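Local coordinates for protein serpin (Taeniopygia guttata, PDB 5HGC) that probably inhibits serine endopeptidases and binds the steroid cortisol, at residues I103-A108 / T165-A170; F265-N270 / F345-E350; D295-Q300 / L312-V317. All coordinates share one frame; numbering follows the deposited sequence.

From the N terminus, 103-108 is met first. Interaction 1 closes when the chain returns as 165-170, after a run that includes helix 135-149. It joins neighbouring strands of the large serpin sheet A. Interaction 2 opens next, at 265-270, and closes only at 345-350. It joins strand 348-350, after the reactive centre loop, to the start of strand 265-283 in sheet C. Interaction 3 is nested inside that loop: 295-300 meets 312-317 just as the chain enters strand 316-325 of sheet A. Interactions 1 and 3 touch, with S315 OG 2.8 Å from V166 N and M167 packing on V314. Interaction 2 lies on the opposite side of the chain's centre.

Interaction 1. Residues I103-A108 / T165-A170; sequences IFVTAA and TVMLLA. Unlike the reference sequence in segment 103-108: A107 (reference Glu), A108 (reference Lys).
T165 O lies 3.8 Å from T106 CB, a loose contact. Next along, V166 O accepts from T106 N at 2.8 Å, and T106 CG2 rests 3.3 Å from the same V166 O. The threonine has OG1 anti to its backbone N (chi1 169°), which turns the hydroxyl forward to accept from A108 N in an ST turn. With an alanine in place of T106, the A108 N-H would probably lose this acceptor and V166 the methyl that packs on it. M167 and V105 form an antiparallel non-hydrogen-bonded pair, and M167 SD lies 4.1 Å from V105 CG2. L168 and F104 are the hydrogen-bonded pair, with N-to-O bonds of 2.9 Å in both directions. Their side chains run alongside each other, L168 CD2 3.9 Å from F104 CD1, and both touch I142 of helix 135-149. L169 CD1 reaches I103 CG2 at 3.6 Å, on the face that also carries M167 and V105. A170 CB then meets the edge of the F104 ring, 4.2 Å from CE1. The bonds between the strands are all main-chain, and the side chains across them are mostly apolar, which suits a sheet covered by a helix on its F104 face.

Interaction 2. Residues F265-N270 / F345-E350; sequences FQRFMN and FPPTIE
N270 and T348 form a parallel beta bridge with their CA atoms 4.3 Å apart, although the short strand segments 265-270 and 348-350 diverge at 60°. This is the serpin sheet C, where the strand that follows the reactive centre loop joins the strand after helix 254-263. N270 is held from both ends of its backbone. Its N donates to P347 O at 2.8 Å in a nearly straight bond, and its O accepts from I349 N at 2.7 Å. CB of N270 lies 3.5 Å from T348 OG1. The amide OD1 of N270 is bonded to another partner, the hydroxyl of Y207.

The two prolines before the strand pack against side chains of 265-270. The first torsion of R267 (chi1 -159°) sends the chain away from its own N, and it stays extended as far as NE. This carries the flat guanidinium to P347, whose CG sits over the centre of one face, 3.5 Å from R267 CZ. The guanidinium thus meets P347 on one face and also makes a cation-pi contact with F214. P347 reaches further along the strand too: its CD lies 3.4 Å from F268 O. P346 comes to the edge of the F268 ring, near the ring plane, with CB 3.7 Å from F268 CD2. The two side chains point the same way. I340 and P342 also touch this ring, and they belong to the segment leading toward 345-350. M269 turns to another side, where it packs against F212 and F214 of strand 211-217. Its CG lies between the backbone N and the carbonyl carbon (chi1 66°), and with the chain extended at chi2 this puts SD 3.9 Å from I349 CG1; the bend at chi3 only turns CE.

Interaction 3. Residues D295-Q300 / L312-V317; sequences DVFTNQ and LKVSKV. Unlike the reference sequence in segment 295-300: N299 (reference Ser).
F297 and K313 each reach across to the other segment through different first torsions. In F297, CG is anti to the carbonyl carbon (chi1 -58°), which brings the ring back to V314 and V317 although CB points away from them. In K313, CG lies between the backbone N and the carbonyl carbon (chi1 73°). The rest of that chain is extended and runs past F297 O toward N299. The arrangement joins a short 3-10 turn, 295-297, to the approach into strand 316-325 of the serpin sheet A.

One backbone bond ties the two segments: V314 N donates to V296 O at 2.9 Å, nearly along the C=O axis. K313 adds a polar link farther out. Its NZ donates to N299 OD1 at 2.8 Å, from above the carbonyl plane of the amide. CB of K313 packs 3.4 Å from T298 O. The loop that presents N299 is itself braced. T298 N donates to D295 O, and T298 OG1 accepts from Q300 N in an ST turn.

The inner side is apolar. V296 CG2 meets V314 CG2 at 3.7 Å, and V296 also packs on T57 and I61 of helix 55-64. The F297 ring runs alongside the V314 side chain. V314 O lies at the ring edge, in its plane, 3.6 Å from F297 CD1. Helix 285-290 contributes S285, L288 and R289 to the surroundings of this ring. The contact thus fits the turn between helix 55-64, helix 285-290 and the start of the strand. Near the start of the strand, V317 CG1 lies at the ring edge, 3.9 Å from F297 CE1.

Interaction 1. Residues I103-A108 / T165-A170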
loop_
_atom_site.group_PDB
_atom_site.type_symbol
_atom_site.label_atom_id
_atom_site.label_comp_id
_atom_site.label_asym_id
_atom_site.label_seq_id
_atom_site.Cartn_x
_atom_site.Cartn_y
_atom_site.Cartn_z
ATOM N N ILE A 103 -3.343 15.483 8.514
ATOM C CA ILE A 103 -4.512 15.628 9.360
ATOM C C ILE A 103 -5.228 16.941 9.155
ATOM O O ILE A 103 -4.601 17.967 8.962
ATOM C CB ILE A 103 -4.277 15.337 10.851
ATOM C CG1 ILE A 103 -3.250 16.279 11.469
ATOM C CG2 ILE A 103 -3.857 13.906 11.013
ATOM C CD1 ILE A 103 -3.158 16.252 12.997
ATOM N N PHE A 104 -6.551 16.868 9.132
ATOM C CA PHE A 104 -7.412 18.034 9.030
ATOM C C PHE A 104 -8.244 18.070 10.306
ATOM O O PHE A 104 -9.051 17.144 10.552
ATOM C CB PHE A 104 -8.239 17.946 7.751
ATOM C CG PHE A 104 -7.395 17.923 6.522
ATOM C CD1 PHE A 104 -6.894 16.676 5.996
ATOM C CD2 PHE A 104 -7.043 19.143 5.867
ATOM C CE1 PHE A 104 -6.079 16.674 4.836
ATOM C CE2 PHE A 104 -6.253 19.137 4.700
ATOM C CZ PHE A 104 -5.766 17.903 4.194
ATOM N N VAL A 105 -7.955 19.046 11.168
ATOM C CA VAL A 105 -8.527 19.058 12.537
ATOM C C VAL A 105 -9.473 20.257 12.600
ATOM O O VAL A 105 -9.156 21.352 12.059
ATOM C CB VAL A 105 -7.458 19.155 13.665
ATOM C CG1 VAL A 105 -8.072 19.050 15.090
ATOM C CG2 VAL A 105 -6.444 18.034 13.521
ATOM N N THR A 106 -10.642 20.060 13.225
ATOM C CA THR A 106 -11.579 21.169 13.433
ATOM C C THR A 106 -10.899 22.367 14.089
ATOM O O THR A 106 -10.125 22.212 15.054
ATOM C CB THR A 106 -12.803 20.760 14.248
ATOM O OG1 THR A 106 -13.511 21.940 14.610
ATOM C CG2 THR A 106 -12.430 20.011 15.506
ATOM N N ALA A 107 -11.154 23.544 13.525
ATOM C CA ALA A 107 -10.735 24.814 14.116
ATOM C C ALA A 107 -11.165 24.960 15.593
ATOM O O ALA A 107 -10.521 25.656 16.362
ATOM C CB ALA A 107 -11.230 25.974 13.261
ATOM N N ALA A 108 -12.209 24.227 15.975
ATOM C CA ALA A 108 -12.742 24.223 17.327
ATOM C C ALA A 108 -11.890 23.473 18.383
ATOM O O ALA A 108 -12.311 23.320 19.560
ATOM C CB ALA A 108 -14.150 23.663 17.287
ATOM N N THR A 165 -17.254 16.834 11.747
ATOM C CA THR A 165 -15.983 16.108 11.705
ATOM C C THR A 165 -15.072 16.759 12.706
ATOM O O THR A 165 -14.914 17.960 12.743
ATOM C CB THR A 165 -15.349 16.148 10.307
ATOM O OG1 THR A 165 -16.233 15.521 9.380
ATOM C CG2 THR A 165 -14.035 15.405 10.265
ATOM N N VAL A 166 -14.495 15.942 13.549
ATOM C CA VAL A 166 -13.525 16.451 14.487
ATOM C C VAL A 166 -12.143 16.436 13.790
ATOM O O VAL A 166 -11.492 17.478 13.669
ATOM C CB VAL A 166 -13.621 15.636 15.790
ATOM C CG1 VAL A 166 -12.487 15.950 16.729
ATOM C CG2 VAL A 166 -14.938 15.946 16.503
ATOM N N MET A 167 -11.735 15.256 13.293
ATOM C CA MET A 167 -10.436 15.061 12.605
ATOM C C MET A 167 -10.550 14.046 11.470
ATOM O O MET A 167 -11.114 12.954 11.639
ATOM C CB MET A 167 -9.363 14.630 13.611
ATOM C CG MET A 167 -8.093 14.126 12.975
ATOM S SD MET A 167 -6.743 13.962 14.145
ATOM C CE MET A 167 -7.339 12.655 15.195
ATOM N N LEU A 168 -10.059 14.458 10.314
ATOM C CA LEU A 168 -9.821 13.624 9.172
ATOM C C LEU A 168 -8.323 13.233 9.109
ATOM O O LEU A 168 -7.454 14.094 9.015
ATOM C CB LEU A 168 -10.221 14.405 7.907
ATOM C CG LEU A 168 -9.884 13.703 6.583
ATOM C CD1 LEU A 168 -10.634 12.374 6.447
ATOM C CD2 LEU A 168 -10.142 14.559 5.362
ATOM N N LEU A 169 -8.009 11.943 9.178
ATOM C CA LEU A 169 -6.625 11.466 8.892
ATOM C C LEU A 169 -6.583 11.043 7.454
ATOM O O LEU A 169 -7.311 10.136 7.069
ATOM C CB LEU A 169 -6.244 10.301 9.800
ATOM C CG LEU A 169 -4.884 9.622 9.620
ATOM C CD1 LEU A 169 -3.683 10.532 9.853
ATOM C CD2 LEU A 169 -4.854 8.457 10.599
ATOM N N ALA A 170 -5.785 11.729 6.650
ATOM C CA ALA A 170 -5.586 11.343 5.244
ATOM C C ALA A 170 -4.195 10.638 4.997
ATOM O O ALA A 170 -3.146 11.213 5.359
ATOM C CB ALA A 170 -5.717 12.558 4.348
#

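Interaction 2. Residues F265-N270 / F345-E350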
loop_
_atom_site.group_PDB
_atom_site.type_symbol
_atom_site.label_atom_id
_atom_site.label_comp_id
_atom_site.label_asym_id
_atom_site.label_seq_id
_atom_site.Cartn_x
_atom_site.Cartn_y
_atom_site.Cartn_z
ATOM N N PHE A 265 13.234 -18.767 -9.273
ATOM C CA PHE A 265 14.421 -19.056 -10.113
ATOM C C PHE A 265 14.135 -18.411 -11.420
ATOM O O PHE A 265 12.972 -18.371 -11.844
ATOM C CB PHE A 265 14.650 -20.564 -10.302
ATOM C CG PHE A 265 13.438 -21.334 -10.868
ATOM C CD1 PHE A 265 12.352 -21.769 -10.005
ATOM C CD2 PHE A 265 13.374 -21.688 -12.260
ATOM C CE1 PHE A 265 11.249 -22.500 -10.527
ATOM C CE2 PHE A 265 12.271 -22.412 -12.773
ATOM C CZ PHE A 265 11.211 -22.812 -11.912
ATOM N N GLN A 266 15.179 -17.877 -12.051
ATOM C CA GLN A 266 15.074 -17.284 -13.397
ATOM C C GLN A 266 14.710 -18.365 -14.409
ATOM O O GLN A 266 15.344 -19.408 -14.432
ATOM C CB GLN A 266 16.380 -16.606 -13.788
ATOM C CG GLN A 266 16.769 -15.453 -12.876
ATOM C CD GLN A 266 16.909 -14.134 -13.585
ATOM O OE1 GLN A 266 17.991 -13.821 -14.071
ATOM N NE2 GLN A 266 15.827 -13.332 -13.628
ATOM N N ARG A 267 13.639 -18.123 -15.172
ATOM C CA ARG A 267 13.127 -19.004 -16.202
ATOM C C ARG A 267 12.896 -18.166 -17.454
ATOM O O ARG A 267 12.279 -17.101 -17.411
ATOM C CB ARG A 267 11.810 -19.587 -15.723
ATOM C CG ARG A 267 11.346 -20.874 -16.389
ATOM C CD ARG A 267 9.989 -21.249 -15.847
ATOM N NE ARG A 267 9.479 -22.539 -16.340
ATOM C CZ ARG A 267 8.181 -22.816 -16.583
ATOM N NH1 ARG A 267 7.214 -21.894 -16.429
ATOM N NH2 ARG A 267 7.845 -24.020 -17.024
ATOM N N PHE A 268 13.423 -18.610 -18.587
ATOM C CA PHE A 268 13.123 -17.934 -19.849
ATOM C C PHE A 268 11.666 -18.239 -20.293
ATOM O O PHE A 268 11.184 -19.393 -20.208
ATOM C CB PHE A 268 14.126 -18.362 -20.884
ATOM C CG PHE A 268 14.034 -17.607 -22.162
ATOM C CD1 PHE A 268 14.786 -16.432 -22.343
ATOM C CD2 PHE A 268 13.213 -18.063 -23.195
ATOM C CE1 PHE A 268 14.721 -15.723 -23.561
ATOM C CE2 PHE A 268 13.123 -17.380 -24.388
ATOM C CZ PHE A 268 13.871 -16.197 -24.586
ATOM N N MET A 269 10.948 -17.192 -20.708
ATOM C CA MET A 269 9.498 -17.275 -20.952
ATOM C C MET A 269 8.945 -16.152 -21.788
ATOM O O MET A 269 9.579 -15.078 -21.950
ATOM C CB MET A 269 8.709 -17.329 -19.638
ATOM C CG MET A 269 8.795 -16.071 -18.801
ATOM S SD MET A 269 7.886 -16.123 -17.239
ATOM C CE MET A 269 9.032 -17.051 -16.234
ATOM N N ASN A 270 7.735 -16.396 -22.265
ATOM C CA ASN A 270 6.926 -15.379 -22.874
ATOM C C ASN A 270 6.001 -14.865 -21.812
ATOM O O ASN A 270 5.278 -15.675 -21.168
ATOM C CB ASN A 270 6.133 -16.001 -23.995
ATOM C CG ASN A 270 7.048 -16.454 -25.098
ATOM O OD1 ASN A 270 7.809 -15.647 -25.639
ATOM N ND2 ASN A 270 7.074 -17.754 -25.355
ATOM N N PHE A 345 10.758 -24.445 -27.179
ATOM C CA PHE A 345 9.357 -24.034 -26.948
ATOM C C PHE A 345 9.198 -23.485 -25.536
ATOM O O PHE A 345 8.685 -24.173 -24.635
ATOM C CB PHE A 345 8.397 -25.209 -27.264
ATOM C CG PHE A 345 8.372 -25.559 -28.725
ATOM C CD1 PHE A 345 7.642 -24.769 -29.624
ATOM C CD2 PHE A 345 9.149 -26.634 -29.212
ATOM C CE1 PHE A 345 7.640 -25.062 -30.979
ATOM C CE2 PHE A 345 9.137 -26.933 -30.573
ATOM C CZ PHE A 345 8.386 -26.150 -31.466
ATOM N N PRO A 346 9.709 -22.266 -25.315
ATOM C CA PRO A 346 9.682 -21.710 -23.944
ATOM C C PRO A 346 8.235 -21.538 -23.405
ATOM O O PRO A 346 7.251 -21.395 -24.192
ATOM C CB PRO A 346 10.375 -20.332 -24.089
ATOM C CG PRO A 346 10.817 -20.221 -25.540
ATOM C CD PRO A 346 10.129 -21.276 -26.350
ATOM N N PRO A 347 8.081 -21.556 -22.074
ATOM C CA PRO A 347 6.725 -21.344 -21.468
ATOM C C PRO A 347 6.166 -19.966 -21.812
ATOM O O PRO A 347 6.938 -19.057 -22.182
ATOM C CB PRO A 347 6.967 -21.449 -19.962
ATOM C CG PRO A 347 8.442 -21.406 -19.812
ATOM C CD PRO A 347 9.096 -21.895 -21.075
ATOM N N THR A 348 4.841 -19.846 -21.760
ATOM C CA THR A 348 4.159 -18.573 -21.899
ATOM C C THR A 348 3.323 -18.397 -20.639
ATOM O O THR A 348 2.588 -19.315 -20.283
ATOM C CB THR A 348 3.231 -18.604 -23.123
ATOM O OG1 THR A 348 4.017 -18.822 -24.279
ATOM C CG2 THR A 348 2.480 -17.301 -23.323
ATOM N N ILE A 349 3.455 -17.256 -19.961
ATOM C CA ILE A 349 2.571 -16.892 -18.828
ATOM C C ILE A 349 1.812 -15.631 -19.223
ATOM O O ILE A 349 2.410 -14.631 -19.638
ATOM C CB ILE A 349 3.331 -16.589 -17.514
ATOM C CG1 ILE A 349 4.316 -17.726 -17.135
ATOM C CG2 ILE A 349 2.374 -16.260 -16.355
ATOM C CD1 ILE A 349 3.706 -19.105 -16.943
ATOM N N GLU A 350 0.489 -15.696 -19.115
ATOM C CA GLU A 350 -0.346 -14.589 -19.540
ATOM C C GLU A 350 -1.292 -14.140 -18.420
ATOM O O GLU A 350 -2.149 -14.887 -17.993
ATOM C CB GLU A 350 -1.103 -14.954 -20.812
ATOM C CG GLU A 350 -2.103 -13.879 -21.187
ATOM C CD GLU A 350 -2.674 -14.018 -22.576
ATOM O OE1 GLU A 350 -2.828 -15.179 -23.051
ATOM O OE2 GLU A 350 -2.962 -12.942 -23.159
#

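Interaction 3. Residues D295-Q300 / L312-V317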
loop_
_atom_site.group_PDB
_atom_site.type_symbol
_atom_site.label_atom_id
_atom_site.label_comp_id
_atom_site.label_asym_id
_atom_site.label_seq_id
_atom_site.Cartn_x
_atom_site.Cartn_y
_atom_site.Cartn_z
ATOM N N ASP A 295 -10.862 2.376 20.393
ATOM C CA ASP A 295 -11.050 3.569 21.221
ATOM C C ASP A 295 -10.736 4.856 20.503
ATOM O O ASP A 295 -11.356 5.867 20.794
ATOM C CB ASP A 295 -10.140 3.527 22.446
ATOM C CG ASP A 295 -10.428 2.348 23.378
ATOM O OD1 ASP A 295 -11.378 1.541 23.113
ATOM O OD2 ASP A 295 -9.670 2.243 24.390
ATOM N N VAL A 296 -9.764 4.813 19.580
ATOM C CA VAL A 296 -9.345 5.980 18.809
ATOM C C VAL A 296 -10.495 6.565 17.997
ATOM O O VAL A 296 -10.521 7.767 17.692
ATOM C CB VAL A 296 -8.108 5.674 17.910
ATOM C CG1 VAL A 296 -8.485 4.932 16.639
ATOM C CG2 VAL A 296 -7.361 6.961 17.585
ATOM N N PHE A 297 -11.441 5.709 17.641
ATOM C CA PHE A 297 -12.585 6.165 16.861
ATOM C C PHE A 297 -13.779 6.631 17.730
ATOM O O PHE A 297 -14.726 7.240 17.232
ATOM C CB PHE A 297 -12.967 5.100 15.849
ATOM C CG PHE A 297 -11.855 4.736 14.913
ATOM C CD1 PHE A 297 -11.429 5.632 13.930
ATOM C CD2 PHE A 297 -11.246 3.473 14.992
ATOM C CE1 PHE A 297 -10.433 5.272 13.049
ATOM C CE2 PHE A 297 -10.247 3.105 14.108
ATOM C CZ PHE A 297 -9.842 4.009 13.138
ATOM N N THR A 298 -13.689 6.393 19.032
ATOM C CA THR A 298 -14.818 6.591 19.911
ATOM C C THR A 298 -14.554 7.741 20.873
ATOM O O THR A 298 -13.442 8.313 20.939
ATOM C CB THR A 298 -15.153 5.291 20.709
ATOM O OG1 THR A 298 -14.128 5.004 21.669
ATOM C CG2 THR A 298 -15.319 4.076 19.795
ATOM N N ASN A 299 -15.582 8.054 21.646
ATOM C CA ASN A 299 -15.475 9.089 22.650
ATOM C C ASN A 299 -14.651 8.634 23.824
ATOM O O ASN A 299 -14.447 9.373 24.772
ATOM C CB ASN A 299 -16.862 9.623 23.046
ATOM C CG ASN A 299 -17.368 10.699 22.092
ATOM O OD1 ASN A 299 -16.652 11.161 21.193
ATOM N ND2 ASN A 299 -18.614 11.109 22.285
ATOM N N GLN A 300 -14.101 7.439 23.732
ATOM C CA GLN A 300 -13.232 6.980 24.795
ATOM C C GLN A 300 -11.772 7.177 24.380
ATOM O O GLN A 300 -10.876 6.821 25.148
ATOM C CB GLN A 300 -13.540 5.519 25.217
ATOM C CG GLN A 300 -14.903 5.317 25.898
ATOM C CD GLN A 300 -16.075 5.221 24.889
ATOM O OE1 GLN A 300 -16.135 4.284 24.072
ATOM N NE2 GLN A 300 -17.007 6.199 24.938
ATOM N N LEU A 312 -10.530 14.690 21.668
ATOM C CA LEU A 312 -10.355 14.436 20.227
ATOM C C LEU A 312 -10.569 12.967 19.925
ATOM O O LEU A 312 -10.349 12.123 20.777
ATOM C CB LEU A 312 -8.968 14.918 19.757
ATOM C CG LEU A 312 -8.516 14.604 18.325
ATOM C CD1 LEU A 312 -9.175 15.456 17.242
ATOM C CD2 LEU A 312 -7.040 14.766 18.209
ATOM N N LYS A 313 -11.016 12.662 18.717
ATOM C CA LYS A 313 -11.141 11.282 18.248
ATOM C C LYS A 313 -11.025 11.341 16.736
ATOM O O LYS A 313 -11.165 12.419 16.126
ATOM C CB LYS A 313 -12.503 10.677 18.646
ATOM C CG LYS A 313 -13.669 11.246 17.825
ATOM C CD LYS A 313 -14.995 10.661 18.277
ATOM C CE LYS A 313 -16.136 11.468 17.659
ATOM N NZ LYS A 313 -17.369 11.387 18.493
ATOM N N VAL A 314 -10.788 10.199 16.106
ATOM C CA VAL A 314 -10.602 10.211 14.666
ATOM C C VAL A 314 -11.967 10.031 14.092
ATOM O O VAL A 314 -12.564 9.004 14.317
ATOM C CB VAL A 314 -9.604 9.117 14.206
ATOM C CG1 VAL A 314 -9.405 9.131 12.699
ATOM C CG2 VAL A 314 -8.284 9.325 14.924
ATOM N N SER A 315 -12.463 11.033 13.377
ATOM C CA SER A 315 -13.800 10.954 12.783
ATOM C C SER A 315 -13.792 10.063 11.531
ATOM O O SER A 315 -14.677 9.262 11.333
ATOM C CB SER A 315 -14.371 12.348 12.433
ATOM O OG SER A 315 -14.524 13.159 13.572
ATOM N N LYS A 316 -12.765 10.211 10.710
ATOM C CA LYS A 316 -12.712 9.639 9.387
ATOM C C LYS A 316 -11.204 9.501 9.088
ATOM O O LYS A 316 -10.425 10.415 9.405
ATOM C CB LYS A 316 -13.386 10.605 8.435
ATOM C CG LYS A 316 -14.493 9.987 7.614
ATOM C CD LYS A 316 -14.610 10.633 6.211
ATOM C CE LYS A 316 -15.707 9.974 5.353
ATOM N NZ LYS A 316 -15.655 10.297 3.910
ATOM N N VAL A 317 -10.796 8.328 8.580
ATOM C CA VAL A 317 -9.469 8.095 7.975
ATOM C C VAL A 317 -9.691 7.594 6.589
ATOM O O VAL A 317 -10.279 6.537 6.401
ATOM C CB VAL A 317 -8.540 7.179 8.787
ATOM C CG1 VAL A 317 -9.267 5.998 9.405
ATOM C CG2 VAL A 317 -7.317 6.734 7.972
#